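Local coordinates for protein phosphatase (Mycoplasma pneumoniae M129, PDB 1T71) that probably hydrolyses phosphodiester bonds, as a 2',3'-cyclic-nucleotide 3'-phosphodiesterase does, using two iron ions held in a calcineurin-like active site, at residues A[156-161]-A[181-186]. Numbering follows the deposited sequence.
Sequences DFHAET and GTHTHV. With FE (Fe (III) ion), chain C.
His183 meets His158 twice, first with its CB and then with its ring, where two neighbouring parallel strands run out at an iron site. The His183 CB lies over the centre of the His158 ring, 3.4 Å from the centroid, in a CH-pi contact. Beyond CB, the His183 imidazole turns an edge to that same face as an offset edge-to-face pair, with the two planes 69° apart. CG of His183 stands anti to the backbone N (chi1 178°), which carries the ring past the rim of His158 and brings ND1 to the iron at 2.2 Å. Glu43 and Asn71 bind the same ion. His158 is a ligand of this iron too, yet the modelled ring turns CE1 rather than a nitrogen to it, so its rotation is doubtful. As modelled, NE2 of His158 is hydrogen-bonded to Asp12, a ligand of the other iron. Along the far edge of the His183 ring, Glu160 packs with its bent chain, CG lying in the ring plane 3.6 Å from NE2. Thr184 puts CG2 at 3.5 Å from the Glu160 O, while its OG1 turns to Asp203.

On the strand face that carries His158, Thr182 OG1 reaches Asp156 OD2 at 2.6 Å, although crowding makes the hydroxyl's place less sure. The other carboxylate oxygen, OD1, is held by Thr68 and Asn41. The backbones are joined by Thr182 N to Phe157 O (3.1 Å) and, weakly, by Ala159 N to Thr182 O (3.2 Å).

Strands 152-158 and 178-182, linked through helix 162-172, form a beta-alpha-beta unit whose C-terminal strand ends deliver metal ligands, as in other calcineurin-like phosphoesterases. Phe157, on the opposite face from His158, stacks on Phe168 of that helix, and strand 117-124 flanks strand 152-158 on the side away from 178-182.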
loop_
_atom_site.group_PDB
_atom_site.type_symbol
_atom_site.label_atom_id
_atom_site.label_comp_id
_atom_site.label_asym_id
_atom_site.label_seq_id
_atom_site.Cartn_x
_atom_site.Cartn_y
_atom_site.Cartn_z
ATOM N N ASP A 156 -7.567 -0.727 0.734
ATOM C CA ASP A 156 -6.268 -0.221 1.164
ATOM C C ASP A 156 -6.563 1.156 1.762
ATOM O O ASP A 156 -6.831 2.111 1.028
ATOM C CB ASP A 156 -5.304 -0.087 -0.026
ATOM C CG ASP A 156 -3.996 0.615 0.348
ATOM O OD1 ASP A 156 -3.049 0.645 -0.475
ATOM O OD2 ASP A 156 -3.915 1.151 1.471
ATOM N N PHE A 157 -6.541 1.241 3.093
ATOM C CA PHE A 157 -6.820 2.494 3.797
ATOM C C PHE A 157 -5.495 3.174 4.110
ATOM O O PHE A 157 -4.775 2.769 5.023
ATOM C CB PHE A 157 -7.587 2.214 5.095
ATOM C CG PHE A 157 -8.162 3.444 5.755
ATOM C CD1 PHE A 157 -8.244 3.526 7.144
ATOM C CD2 PHE A 157 -8.621 4.518 4.993
ATOM C CE1 PHE A 157 -8.771 4.666 7.767
ATOM C CE2 PHE A 157 -9.150 5.661 5.603
ATOM C CZ PHE A 157 -9.225 5.737 6.993
ATOM N N HIS A 158 -5.179 4.207 3.341
ATOM C CA HIS A 158 -3.932 4.941 3.503
ATOM C C HIS A 158 -4.128 6.020 4.560
ATOM O O HIS A 158 -4.561 7.132 4.249
ATOM C CB HIS A 158 -3.538 5.565 2.158
ATOM C CG HIS A 158 -2.065 5.720 1.976
ATOM N ND1 HIS A 158 -1.443 6.949 1.970
ATOM C CD2 HIS A 158 -1.085 4.799 1.817
ATOM C CE1 HIS A 158 -0.143 6.778 1.814
ATOM N NE2 HIS A 158 0.101 5.483 1.719
ATOM N N ALA A 159 -3.803 5.689 5.807
ATOM C CA ALA A 159 -3.988 6.621 6.917
ATOM C C ALA A 159 -2.793 6.681 7.857
ATOM O O ALA A 159 -1.962 5.763 7.896
ATOM C CB ALA A 159 -5.245 6.252 7.695
ATOM N N GLU A 160 -2.730 7.753 8.637
ATOM C CA GLU A 160 -1.613 7.978 9.549
ATOM C C GLU A 160 -1.788 7.438 10.965
ATOM O O GLU A 160 -0.881 6.837 11.527
ATOM C CB GLU A 160 -1.330 9.484 9.619
ATOM C CG GLU A 160 0.144 9.855 9.601
ATOM C CD GLU A 160 0.839 9.522 10.892
ATOM O OE1 GLU A 160 2.080 9.531 10.917
ATOM O OE2 GLU A 160 0.138 9.255 11.890
ATOM N N THR A 161 -2.968 7.654 11.525
ATOM C CA THR A 161 -3.286 7.282 12.897
ATOM C C THR A 161 -3.779 5.860 13.207
ATOM O O THR A 161 -4.617 5.317 12.489
ATOM C CB THR A 161 -4.316 8.308 13.425
ATOM O OG1 THR A 161 -3.635 9.521 13.771
ATOM C CG2 THR A 161 -5.054 7.785 14.595
ATOM N N GLY A 181 -4.203 -1.366 6.289
ATOM C CA GLY A 181 -3.715 -0.009 6.445
ATOM C C GLY A 181 -2.323 0.150 5.840
ATOM O O GLY A 181 -1.530 -0.792 5.830
ATOM N N THR A 182 -2.037 1.339 5.319
ATOM C CA THR A 182 -0.737 1.658 4.725
ATOM C C THR A 182 -0.419 3.116 5.047
ATOM O O THR A 182 -1.264 3.818 5.608
ATOM C CB THR A 182 -0.744 1.486 3.177
ATOM O OG1 THR A 182 -1.850 2.206 2.608
ATOM C CG2 THR A 182 -0.850 0.015 2.798
ATOM N N HIS A 183 0.804 3.545 4.716
ATOM C CA HIS A 183 1.279 4.926 4.913
ATOM C C HIS A 183 2.328 5.163 6.002
ATOM O O HIS A 183 3.143 6.071 5.855
ATOM C CB HIS A 183 0.099 5.897 5.128
ATOM C CG HIS A 183 0.508 7.319 5.374
ATOM N ND1 HIS A 183 1.039 8.129 4.391
ATOM C CD2 HIS A 183 0.469 8.075 6.499
ATOM C CE1 HIS A 183 1.312 9.319 4.897
ATOM N NE2 HIS A 183 0.977 9.313 6.175
ATOM N N THR A 184 2.342 4.369 7.076
ATOM C CA THR A 184 3.382 4.645 8.106
ATOM C C THR A 184 4.746 3.991 7.834
ATOM O O THR A 184 5.724 4.294 8.520
ATOM C CB THR A 184 2.873 4.229 9.527
ATOM O OG1 THR A 184 2.712 2.808 9.598
ATOM C CG2 THR A 184 1.531 4.907 9.829
ATOM N N HIS A 185 4.815 3.105 6.844
ATOM C CA HIS A 185 6.078 2.449 6.474
ATOM C C HIS A 185 6.684 1.514 7.520
ATOM O O HIS A 185 7.879 1.210 7.466
ATOM C CB HIS A 185 7.135 3.496 6.119
ATOM C CG HIS A 185 6.871 4.229 4.842
ATOM N ND1 HIS A 185 5.660 4.179 4.184
ATOM C CD2 HIS A 185 7.661 5.051 4.109
ATOM C CE1 HIS A 185 5.720 4.932 3.103
ATOM N NE2 HIS A 185 6.921 5.474 3.034
ATOM N N VAL A 186 5.876 1.081 8.478
ATOM C CA VAL A 186 6.335 0.173 9.520
ATOM C C VAL A 186 5.236 -0.858 9.701
ATOM O O VAL A 186 4.107 -0.516 10.039
ATOM C CB VAL A 186 6.566 0.913 10.862
ATOM C CG1 VAL A 186 6.808 -0.094 11.986
ATOM C CG2 VAL A 186 7.763 1.868 10.730
HETATM FE FE FE C . 1.825 7.885 2.344
#